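Local coordinates for putative uncharacterized protein (PDB 3W9A), which probably hydrolyses beta-glucans, being the beta-jelly-roll catalytic domain of a glycoside hydrolase family 131 enzyme from the fungus Coprinopsis cinerea, at residues 11-16 against 58-63; 16-21 against 79-84; 30-35 against 42-47; 64-69 against 75-80. All coordinates share one frame; numbering follows the deposited sequence.

Interaction 1. Residues 11-16 against 58-63; sequences NYTTPA and ELRGLK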
# COMPACT_ATOMS: atom_id res chain seq x y z
N ASN A 11 -16.27 1.99 4.95
CA ASN A 11 -17.16 3.11 4.64
C ASN A 11 -17.06 3.54 3.20
O ASN A 11 -17.75 4.45 2.77
CB ASN A 11 -16.88 4.31 5.55
CG ASN A 11 -17.32 4.07 6.97
OD1 ASN A 11 -17.90 3.04 7.29
ND2 ASN A 11 -17.04 5.03 7.84
N TYR A 12 -16.19 2.87 2.44
CA TYR A 12 -16.01 3.20 1.03
C TYR A 12 -16.69 2.13 0.22
O TYR A 12 -16.14 1.05 0.02
CB TYR A 12 -14.52 3.36 0.68
CG TYR A 12 -13.92 4.60 1.31
CD1 TYR A 12 -13.87 5.82 0.61
CD2 TYR A 12 -13.42 4.57 2.61
CE1 TYR A 12 -13.31 6.95 1.19
CE2 TYR A 12 -12.87 5.70 3.19
CZ TYR A 12 -12.81 6.88 2.50
OH TYR A 12 -12.26 7.99 3.13
N THR A 13 -17.91 2.43 -0.24
CA THR A 13 -18.79 1.44 -0.87
C THR A 13 -18.81 1.51 -2.39
O THR A 13 -19.05 0.50 -3.04
CB THR A 13 -20.25 1.60 -0.37
OG1 THR A 13 -20.27 1.41 1.05
CG2 THR A 13 -21.19 0.57 -1.02
N THR A 14 -18.57 2.69 -2.96
CA THR A 14 -18.49 2.86 -4.42
C THR A 14 -17.37 3.84 -4.74
O THR A 14 -16.92 4.56 -3.84
CB THR A 14 -19.80 3.44 -4.99
OG1 THR A 14 -20.01 4.76 -4.47
CG2 THR A 14 -20.97 2.57 -4.62
N PRO A 15 -16.94 3.90 -6.02
CA PRO A 15 -15.84 4.81 -6.34
C PRO A 15 -16.11 6.27 -5.95
O PRO A 15 -15.21 6.94 -5.41
CB PRO A 15 -15.68 4.63 -7.86
CG PRO A 15 -16.15 3.24 -8.11
CD PRO A 15 -17.30 3.04 -7.17
N ALA A 16 -17.34 6.73 -6.17
CA ALA A 16 -17.73 8.09 -5.82
C ALA A 16 -17.51 8.44 -4.35
O ALA A 16 -17.36 9.61 -4.02
CB ALA A 16 -19.18 8.35 -6.21
N GLU A 58 -12.84 -6.62 7.82
CA GLU A 58 -13.03 -5.79 6.62
C GLU A 58 -14.12 -6.35 5.70
O GLU A 58 -14.16 -7.54 5.43
CB GLU A 58 -11.69 -5.72 5.85
CG GLU A 58 -10.70 -4.74 6.43
CD GLU A 58 -11.18 -3.31 6.26
OE1 GLU A 58 -11.71 -2.74 7.26
OE2 GLU A 58 -11.07 -2.77 5.13
N LEU A 59 -15.01 -5.50 5.20
CA LEU A 59 -16.07 -5.93 4.32
C LEU A 59 -15.55 -6.09 2.90
O LEU A 59 -16.00 -6.96 2.17
CB LEU A 59 -17.21 -4.90 4.30
CG LEU A 59 -17.85 -4.51 5.63
CD1 LEU A 59 -18.89 -3.43 5.38
CD2 LEU A 59 -18.47 -5.70 6.35
N ARG A 60 -14.61 -5.24 2.50
CA ARG A 60 -14.14 -5.26 1.11
C ARG A 60 -12.67 -4.88 0.98
O ARG A 60 -12.03 -4.49 1.95
CB ARG A 60 -15.03 -4.37 0.25
CG ARG A 60 -15.02 -2.91 0.63
CD ARG A 60 -16.09 -2.16 -0.14
NE ARG A 60 -17.42 -2.48 0.37
CZ ARG A 60 -17.97 -1.95 1.45
NH1 ARG A 60 -17.34 -1.04 2.19
NH2 ARG A 60 -19.19 -2.34 1.80
N GLY A 61 -12.13 -5.05 -0.23
CA GLY A 61 -10.79 -4.55 -0.58
C GLY A 61 -10.81 -3.55 -1.74
O GLY A 61 -11.85 -3.29 -2.35
N LEU A 62 -9.65 -2.98 -2.03
CA LEU A 62 -9.52 -1.97 -3.06
C LEU A 62 -8.75 -2.51 -4.24
O LEU A 62 -7.64 -3.03 -4.07
CB LEU A 62 -8.78 -0.76 -2.51
CG LEU A 62 -8.52 0.39 -3.47
CD1 LEU A 62 -9.81 1.13 -3.83
CD2 LEU A 62 -7.54 1.35 -2.84
N LYS A 63 -9.34 -2.43 -5.43
CA LYS A 63 -8.59 -2.66 -6.67
C LYS A 63 -8.05 -1.33 -7.15
O LYS A 63 -8.81 -0.42 -7.43
CB LYS A 63 -9.49 -3.24 -7.77
CG LYS A 63 -8.68 -3.81 -8.94
CD LYS A 63 -9.43 -3.92 -10.27
CE LYS A 63 -10.88 -4.25 -10.18
NZ LYS A 63 -11.47 -4.65 -11.51
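Arg60, just before strand 61-66, extends its side chain alongside the loop backbone at Tyr12 and Thr13, at one margin of the beta-jelly roll. It contributes about half of the 137 Å² buried here, and it illustrates how a long basic side chain can tie a loop to the start of a strand. The chain of Arg60 is bent at chi3 (73°), which turns the guanidinium along the loop after CD has already met the backbone: CD lies 3.2 Å from Tyr12 O. Each face of the flat group has one neighbour, set toward its rim. On one side Thr13 CA sits 4.1 Å above the guanidinium plane of Arg60, with the Thr13 hydroxyl over the same face; on the opposite side, likewise near the rim, is CB of Leu59, the preceding residue. The polar end is fixed from the loop as well, since NH1 hydrogen-bonds the carbonyl oxygens of Phe9 and Asn10. Tyr12 contributes its backbone to this contact, while its ring leads away, stacks with Phe18 of helix 15-18 and hydrogen-bonds through OH to the backbone N of Thr29. Leu46 of strand 44-47 touches the side chains of both Tyr12 and Arg60. Thr13 stays at the exposed fringe, where its OG1 stands 4.0 Å from Arg60 NH2.

Interaction 2. Residues 16-21 against 79-84; sequences ADFDRW and TELIPQ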
# COMPACT_ATOMS: atom_id res chain seq x y z
N ALA A 16 -17.34 6.73 -6.17
CA ALA A 16 -17.73 8.09 -5.82
C ALA A 16 -17.51 8.44 -4.35
O ALA A 16 -17.36 9.61 -4.02
CB ALA A 16 -19.18 8.35 -6.21
N ASP A 17 -17.47 7.44 -3.47
CA ASP A 17 -17.17 7.70 -2.06
C ASP A 17 -15.81 8.38 -1.89
O ASP A 17 -15.66 9.24 -1.04
CB ASP A 17 -17.29 6.42 -1.20
CG ASP A 17 -18.74 6.01 -0.94
OD1 ASP A 17 -19.64 6.87 -0.99
OD2 ASP A 17 -18.99 4.81 -0.69
N PHE A 18 -14.84 8.04 -2.72
CA PHE A 18 -13.54 8.71 -2.65
C PHE A 18 -13.61 10.19 -3.12
O PHE A 18 -12.82 11.02 -2.68
CB PHE A 18 -12.49 7.94 -3.46
CG PHE A 18 -12.08 6.64 -2.83
CD1 PHE A 18 -11.26 6.62 -1.71
CD2 PHE A 18 -12.48 5.43 -3.39
CE1 PHE A 18 -10.85 5.42 -1.14
CE2 PHE A 18 -12.07 4.23 -2.84
CZ PHE A 18 -11.26 4.22 -1.72
N ASP A 19 -14.58 10.50 -3.98
CA ASP A 19 -14.77 11.86 -4.50
C ASP A 19 -15.33 12.86 -3.48
O ASP A 19 -15.35 14.05 -3.74
CB ASP A 19 -15.67 11.86 -5.75
CG ASP A 19 -15.06 11.07 -6.92
OD1 ASP A 19 -13.82 11.01 -7.03
OD2 ASP A 19 -15.82 10.50 -7.72
N ARG A 20 -15.81 12.39 -2.34
CA ARG A 20 -16.31 13.32 -1.31
C ARG A 20 -15.19 14.20 -0.78
O ARG A 20 -15.42 15.34 -0.42
CB ARG A 20 -16.95 12.57 -0.15
CG ARG A 20 -18.36 12.07 -0.44
CD ARG A 20 -19.09 11.73 0.85
NE ARG A 20 -18.47 10.58 1.52
CZ ARG A 20 -18.83 9.31 1.35
NH1 ARG A 20 -19.83 8.99 0.53
NH2 ARG A 20 -18.18 8.34 2.00
N TRP A 21 -13.98 13.67 -0.73
CA TRP A 21 -12.84 14.40 -0.23
C TRP A 21 -12.43 15.53 -1.20
O TRP A 21 -12.48 15.37 -2.42
CB TRP A 21 -11.66 13.44 -0.02
CG TRP A 21 -10.47 14.09 0.56
CD1 TRP A 21 -10.14 14.16 1.88
CD2 TRP A 21 -9.43 14.77 -0.16
NE1 TRP A 21 -8.95 14.85 2.03
CE2 TRP A 21 -8.49 15.23 0.80
CE3 TRP A 21 -9.19 15.01 -1.52
CZ2 TRP A 21 -7.35 15.94 0.44
CZ3 TRP A 21 -8.05 15.70 -1.87
CH2 TRP A 21 -7.14 16.17 -0.89
N THR A 79 -1.78 5.98 -9.47
CA THR A 79 -3.08 5.95 -8.80
C THR A 79 -2.78 5.74 -7.35
O THR A 79 -2.40 4.64 -6.96
CB THR A 79 -3.96 4.80 -9.29
OG1 THR A 79 -4.32 5.02 -10.65
CG2 THR A 79 -5.22 4.69 -8.44
N GLU A 80 -2.88 6.80 -6.55
CA GLU A 80 -2.37 6.76 -5.17
C GLU A 80 -3.30 7.55 -4.25
O GLU A 80 -3.68 8.67 -4.55
CB GLU A 80 -0.95 7.34 -5.11
CG GLU A 80 -0.22 7.17 -6.43
CD GLU A 80 1.18 7.71 -6.47
OE1 GLU A 80 1.61 8.45 -5.57
OE2 GLU A 80 1.88 7.38 -7.45
N LEU A 81 -3.66 6.94 -3.13
CA LEU A 81 -4.33 7.66 -2.04
C LEU A 81 -3.32 7.99 -0.97
O LEU A 81 -2.25 7.37 -0.92
CB LEU A 81 -5.43 6.78 -1.45
CG LEU A 81 -6.57 6.42 -2.39
CD1 LEU A 81 -7.13 5.04 -2.05
CD2 LEU A 81 -7.68 7.47 -2.36
N ILE A 82 -3.65 8.94 -0.11
CA ILE A 82 -2.81 9.33 1.01
C ILE A 82 -3.66 9.34 2.27
O ILE A 82 -4.83 9.72 2.22
CB ILE A 82 -2.23 10.75 0.84
CG1 ILE A 82 -1.57 10.95 -0.54
CG2 ILE A 82 -1.27 11.09 1.98
CD1 ILE A 82 -0.25 10.25 -0.72
N PRO A 83 -3.10 8.89 3.39
CA PRO A 83 -3.90 8.97 4.61
C PRO A 83 -4.31 10.39 4.92
O PRO A 83 -3.50 11.31 4.79
CB PRO A 83 -2.94 8.46 5.68
CG PRO A 83 -2.06 7.51 4.95
CD PRO A 83 -1.85 8.16 3.61
N GLN A 84 -5.57 10.55 5.31
CA GLN A 84 -6.07 11.81 5.85
C GLN A 84 -6.20 11.64 7.36
O GLN A 84 -6.97 10.80 7.82
CB GLN A 84 -7.44 12.14 5.27
CG GLN A 84 -8.10 13.40 5.85
CD GLN A 84 -7.37 14.66 5.44
OE1 GLN A 84 -7.27 14.98 4.26
NE2 GLN A 84 -6.92 15.42 6.41
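Trp21 and Gln84 meet through a single well-formed hydrogen bond, while a little further along Phe18 and Leu81 meet through carbon alone. The indole of Trp21 is carried out toward strand 79-83 because its CG stands anti to the backbone N (chi1 -177°), which presents the NE1 edge to the glutamine. Trp21 NE1 donates a hydrogen bond to Gln84 OE1 at 2.8 Å with an N-H...O angle of 161°, and the oxygen lies close to the ring plane. Gln84 also starts extended, but a bend at chi2 turns its amide back to the indole, leaving ring and amide planes 30° apart; the donor is tilted somewhat from the carbonyl plane. Phe18 approaches from helix 15-18 and crosses Leu81 at about a right angle. Its CD1 rests 3.7 Å from Leu81 CD2 and its CE1 3.8 Å from Leu81 CD1, so both leucine methyls meet the CD1-CE1 bond of the ring. Leu62 and Leu44 of the facing sheet touch both of these side chains and extend the hydrophobic patch. Gln84 OE1 accepts in addition from the side-chain amides of Gln31 and Gln26. Three donors thus converge on this oxygen, which probably fixes the amide's rotation, because the reverse orientation would face NE2 toward the same three donors.

Interaction 3. Residues 30-35 against 42-47; sequences YQWYIK and RYLNLD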
# COMPACT_ATOMS: atom_id res chain seq x y z
N TYR A 30 -8.99 9.15 3.61
CA TYR A 30 -8.07 9.11 2.46
C TYR A 30 -8.16 10.36 1.60
O TYR A 30 -9.25 10.77 1.20
CB TYR A 30 -8.42 7.93 1.57
CG TYR A 30 -7.98 6.58 2.09
CD1 TYR A 30 -6.67 6.15 1.94
CD2 TYR A 30 -8.89 5.71 2.67
CE1 TYR A 30 -6.27 4.89 2.39
CE2 TYR A 30 -8.49 4.45 3.11
CZ TYR A 30 -7.18 4.05 2.95
OH TYR A 30 -6.76 2.82 3.38
N GLN A 31 -6.99 10.93 1.28
CA GLN A 31 -6.89 12.03 0.32
C GLN A 31 -6.82 11.43 -1.07
O GLN A 31 -6.10 10.46 -1.31
CB GLN A 31 -5.66 12.86 0.56
CG GLN A 31 -5.46 13.29 1.99
CD GLN A 31 -4.29 14.23 2.17
OE1 GLN A 31 -3.30 14.15 1.46
NE2 GLN A 31 -4.40 15.08 3.15
N TRP A 32 -7.55 12.02 -2.00
CA TRP A 32 -7.65 11.45 -3.33
C TRP A 32 -7.46 12.60 -4.32
O TRP A 32 -8.40 13.36 -4.61
CB TRP A 32 -8.99 10.77 -3.47
CG TRP A 32 -9.35 10.24 -4.83
CD1 TRP A 32 -10.53 10.40 -5.48
CD2 TRP A 32 -8.50 9.49 -5.70
NE1 TRP A 32 -10.48 9.78 -6.70
CE2 TRP A 32 -9.25 9.20 -6.86
CE3 TRP A 32 -7.19 8.99 -5.60
CZ2 TRP A 32 -8.73 8.47 -7.91
CZ3 TRP A 32 -6.68 8.24 -6.65
CH2 TRP A 32 -7.44 7.98 -7.79
N TYR A 33 -6.22 12.78 -4.74
CA TYR A 33 -5.84 13.81 -5.73
C TYR A 33 -4.73 13.36 -6.70
O TYR A 33 -4.57 13.97 -7.73
CB TYR A 33 -5.43 15.11 -5.04
CG TYR A 33 -4.18 15.03 -4.19
CD1 TYR A 33 -2.93 15.36 -4.70
CD2 TYR A 33 -4.25 14.59 -2.88
CE1 TYR A 33 -1.78 15.28 -3.92
CE2 TYR A 33 -3.11 14.51 -2.08
CZ TYR A 33 -1.88 14.84 -2.60
OH TYR A 33 -0.76 14.74 -1.79
N ILE A 34 -3.94 12.33 -6.34
CA ILE A 34 -2.89 11.84 -7.22
C ILE A 34 -3.55 10.86 -8.20
O ILE A 34 -3.60 9.67 -7.96
CB ILE A 34 -1.73 11.19 -6.43
CG1 ILE A 34 -1.11 12.19 -5.46
CG2 ILE A 34 -0.63 10.69 -7.36
CD1 ILE A 34 -0.01 11.62 -4.57
N LYS A 35 -4.08 11.38 -9.30
CA LYS A 35 -4.87 10.59 -10.21
C LYS A 35 -4.94 11.23 -11.59
O LYS A 35 -4.61 12.41 -11.74
CB LYS A 35 -6.30 10.53 -9.67
CG LYS A 35 -6.97 11.89 -9.63
CD LYS A 35 -8.18 11.90 -8.73
CE LYS A 35 -8.91 13.23 -8.82
NZ LYS A 35 -9.87 13.39 -7.69
N ARG A 42 -12.47 4.54 -13.02
CA ARG A 42 -11.41 4.04 -13.89
C ARG A 42 -10.16 3.59 -13.08
O ARG A 42 -9.39 2.74 -13.53
CB ARG A 42 -11.00 5.11 -14.89
CG ARG A 42 -10.09 4.62 -16.00
CD ARG A 42 -9.69 5.75 -16.93
NE ARG A 42 -10.85 6.36 -17.57
CZ ARG A 42 -10.79 7.45 -18.33
NH1 ARG A 42 -9.64 8.07 -18.54
NH2 ARG A 42 -11.90 7.93 -18.88
N TYR A 43 -10.00 4.14 -11.87
CA TYR A 43 -8.78 3.94 -11.08
C TYR A 43 -8.96 3.23 -9.74
O TYR A 43 -8.05 2.53 -9.27
CB TYR A 43 -8.13 5.30 -10.82
CG TYR A 43 -8.02 6.17 -12.05
CD1 TYR A 43 -7.27 5.76 -13.16
CD2 TYR A 43 -8.65 7.39 -12.09
CE1 TYR A 43 -7.17 6.56 -14.28
CE2 TYR A 43 -8.57 8.19 -13.21
CZ TYR A 43 -7.84 7.77 -14.30
OH TYR A 43 -7.76 8.60 -15.39
N LEU A 44 -10.12 3.42 -9.12
CA LEU A 44 -10.39 2.85 -7.80
C LEU A 44 -11.71 2.11 -7.79
O LEU A 44 -12.75 2.68 -8.12
CB LEU A 44 -10.38 3.95 -6.73
CG LEU A 44 -9.06 4.68 -6.53
CD1 LEU A 44 -9.25 5.86 -5.58
CD2 LEU A 44 -7.92 3.76 -6.03
N ASN A 45 -11.67 0.83 -7.43
CA ASN A 45 -12.87 0.03 -7.31
C ASN A 45 -12.84 -0.82 -6.05
O ASN A 45 -11.78 -1.23 -5.58
CB ASN A 45 -13.07 -0.84 -8.55
CG ASN A 45 -13.33 -0.02 -9.78
OD1 ASN A 45 -12.41 0.29 -10.55
ND2 ASN A 45 -14.57 0.43 -9.92
N LEU A 46 -14.03 -1.11 -5.54
CA LEU A 46 -14.22 -1.76 -4.25
C LEU A 46 -15.12 -2.98 -4.41
O LEU A 46 -16.10 -2.94 -5.15
CB LEU A 46 -14.87 -0.76 -3.30
CG LEU A 46 -14.08 0.53 -3.05
CD1 LEU A 46 -14.98 1.76 -3.03
CD2 LEU A 46 -13.26 0.43 -1.78
N ASP A 47 -14.77 -4.08 -3.71
CA ASP A 47 -15.49 -5.35 -3.84
C ASP A 47 -15.06 -6.32 -2.75
O ASP A 47 -13.90 -6.34 -2.34
CB ASP A 47 -15.19 -5.98 -5.22
CG ASP A 47 -16.18 -7.06 -5.61
OD1 ASP A 47 -15.89 -8.27 -5.39
OD2 ASP A 47 -17.25 -6.70 -6.14
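Trp32 and Leu44 come at each other from opposite directions between strands of the two facing sheets, a compact example of a CH-pi contact in a protein interior. From CB, the tryptophan is directed toward strand 44-47 by CG lying anti to the backbone N (chi1 174°). The five-membered ring comes next, and its NE1 hydrogen-bonds Thr40 OG1 in the connection between the two strands, a bond that probably helps set the indole's orientation. At the ring fusion, CD2 and CE2 begin to meet the leucine methyl, with CE2 3.6 Å from Leu44 CD1. Beyond it this one methyl sits over the face of the benzenoid ring, near all six carbons: CZ2 is 3.5 Å from Leu44 CD1, which sits 3.4 Å from the centroid of the six-membered ring and only 5° off its normal. At the far tip, CH2 has Leu44 CG at 3.9 Å and, at the ring's edge, Tyr43 CB at 4.1 Å. On the opposite face of the indole lies CD of Lys35, 3.4 Å above the plane and toward its rim. Phe18 and Leu81 also touch Trp32. Strands 30-34 and 44-47 belong to different antiparallel sheets, and such interlocking of large apolar side chains between facing sheets is what builds the interior of a beta-jelly-roll sandwich.

Interaction 4. Residues 64-69 against 75-80; sequences VTIDTT and QMMRTE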
# COMPACT_ATOMS: atom_id res chain seq x y z
N VAL A 64 -6.74 -1.22 -7.25
CA VAL A 64 -6.09 0.01 -7.71
C VAL A 64 -5.73 -0.23 -9.15
O VAL A 64 -5.00 -1.14 -9.44
CB VAL A 64 -4.83 0.30 -6.85
CG1 VAL A 64 -3.94 1.34 -7.52
CG2 VAL A 64 -5.23 0.73 -5.45
N THR A 65 -6.25 0.59 -10.06
CA THR A 65 -5.94 0.44 -11.48
C THR A 65 -5.15 1.63 -12.04
O THR A 65 -5.57 2.79 -11.90
CB THR A 65 -7.22 0.21 -12.34
OG1 THR A 65 -7.89 -0.99 -11.91
CG2 THR A 65 -6.89 0.09 -13.84
N ILE A 66 -4.05 1.33 -12.71
CA ILE A 66 -3.33 2.32 -13.52
C ILE A 66 -3.49 2.01 -15.00
O ILE A 66 -3.40 0.86 -15.43
CB ILE A 66 -1.84 2.42 -13.13
CG1 ILE A 66 -1.17 1.04 -13.14
CG2 ILE A 66 -1.71 3.13 -11.78
CD1 ILE A 66 0.33 1.04 -12.99
N ASP A 67 -3.81 3.03 -15.79
CA ASP A 67 -3.80 2.88 -17.24
C ASP A 67 -3.11 4.09 -17.83
O ASP A 67 -2.58 4.92 -17.07
CB ASP A 67 -5.21 2.66 -17.81
CG ASP A 67 -6.13 3.87 -17.66
OD1 ASP A 67 -5.69 4.99 -17.33
OD2 ASP A 67 -7.34 3.67 -17.85
N THR A 68 -3.12 4.20 -19.16
CA THR A 68 -2.42 5.26 -19.84
C THR A 68 -2.97 6.65 -19.52
O THR A 68 -2.26 7.62 -19.68
CB THR A 68 -2.41 5.09 -21.38
OG1 THR A 68 -3.73 5.18 -21.90
CG2 THR A 68 -1.81 3.80 -21.75
N THR A 69 -4.21 6.73 -19.04
CA THR A 69 -4.77 8.03 -18.64
C THR A 69 -4.50 8.41 -17.18
O THR A 69 -4.94 9.47 -16.74
CB THR A 69 -6.29 8.06 -18.82
OG1 THR A 69 -6.92 7.29 -17.77
CG2 THR A 69 -6.68 7.53 -20.21
N GLN A 75 3.77 12.06 -17.22
CA GLN A 75 3.27 10.92 -17.98
C GLN A 75 3.35 9.57 -17.24
O GLN A 75 2.84 8.56 -17.74
CB GLN A 75 4.02 10.79 -19.31
CG GLN A 75 3.19 11.26 -20.48
CD GLN A 75 3.76 10.76 -21.78
OE1 GLN A 75 4.91 11.06 -22.11
NE2 GLN A 75 2.96 9.99 -22.52
N MSE A 76 3.98 9.54 -16.07
CA MSE A 76 4.05 8.29 -15.30
C MSE A 76 2.66 7.87 -14.87
O MSE A 76 1.79 8.70 -14.66
CB MSE A 76 4.95 8.45 -14.08
CG MSE A 76 6.38 8.79 -14.49
SE MSE A 76 7.55 8.83 -12.90
CE MSE A 76 9.03 9.84 -13.74
N MSE A 77 2.47 6.56 -14.72
CA MSE A 77 1.16 5.98 -14.39
C MSE A 77 1.06 5.99 -12.91
O MSE A 77 1.88 5.39 -12.24
CB MSE A 77 0.99 4.57 -14.95
CG MSE A 77 1.37 4.59 -16.42
SE MSE A 77 0.61 3.15 -17.55
CE MSE A 77 0.17 1.77 -16.23
N ARG A 78 0.06 6.68 -12.38
CA ARG A 78 -0.07 6.87 -10.93
C ARG A 78 -1.51 6.81 -10.48
O ARG A 78 -2.36 7.52 -11.04
CB ARG A 78 0.53 8.21 -10.51
CG ARG A 78 2.03 8.34 -10.72
CD ARG A 78 2.56 9.65 -10.15
NE ARG A 78 2.62 9.66 -8.70
CZ ARG A 78 3.21 10.61 -7.98
NH1 ARG A 78 3.78 11.65 -8.57
NH2 ARG A 78 3.24 10.55 -6.66
N THR A 79 -1.78 5.98 -9.47
CA THR A 79 -3.08 5.95 -8.80
C THR A 79 -2.78 5.74 -7.35
O THR A 79 -2.40 4.64 -6.96
CB THR A 79 -3.96 4.80 -9.29
OG1 THR A 79 -4.32 5.02 -10.65
CG2 THR A 79 -5.22 4.69 -8.44
N GLU A 80 -2.88 6.80 -6.55
CA GLU A 80 -2.37 6.76 -5.17
C GLU A 80 -3.30 7.55 -4.25
O GLU A 80 -3.68 8.67 -4.55
CB GLU A 80 -0.95 7.34 -5.11
CG GLU A 80 -0.22 7.17 -6.43
CD GLU A 80 1.18 7.71 -6.47
OE1 GLU A 80 1.61 8.45 -5.57
OE2 GLU A 80 1.88 7.38 -7.45
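Ile66 and Met77 bring the two backbones nearest, their CA atoms 5.9 Å apart, where strands 64-66 and 77-80 run nearly antiparallel at 160° with 6.5 Å between their axes. The strands are not sheet neighbours: each belongs to a different sheet, and the chain passes from one to the other much as in a beta-arch, so side chains do the joining. The one hydrogen bond between the segments is Thr79 OG1 donating to Thr65 O at 2.8 Å, from above the carbonyl plane; Thr79 thereby grips a backbone oxygen of the opposite strand with its hydroxyl, while its methyl CG2 packs 3.7 Å from Val64 CG1. Ile66 CG2 lies against the same hydroxyl. Met77 is a selenomethionine in this crystal. Its chi3 is close to eclipsed (-22°), and Met77 CE lies an improbably short 3.3 Å from Ile66 CD1, so the exact place of this methyl is doubtful; the selenium of Met77 rests 3.7 Å from Asp67 O. Just past the strand the chain is shaped by an Asx turn, Asp67 OD1 accepting from Thr69 N at 2.9 Å; the same oxygen also accepts from the Thr69 hydroxyl. Arg78 points away from the contact and holds Glu80 side-on in a salt bridge, NE to OE2 and NH2 to OE1, near a bound glycerol. Strand 61-66 runs between strands 44-47 and 213-224 of its sheet, whereas strand 77-83 runs between 30-34 and 203-205 of the other.

Interactions 2, 3 and 4 are buried, whereas interaction 1 lies partly at the surface, where an arginine secures a loop. Interactions 3 and 4 bridge the same pair of sheets, one through an aromatic face and the other through a hydroxyl and aliphatic groups; they are joined by Tyr43, whose carbonyl and hydroxyl pair with Thr65 and Thr69. Interactions 1 and 2 share the region of helix 15-18, whose Phe18 packs on leucine residues of both sheets. Interactions 2 and 3 lie closest together, about 6 Å between centres, and Gln31 N pairs with Ile82 O, so that strand 30-34 lines up beside strand 77-83.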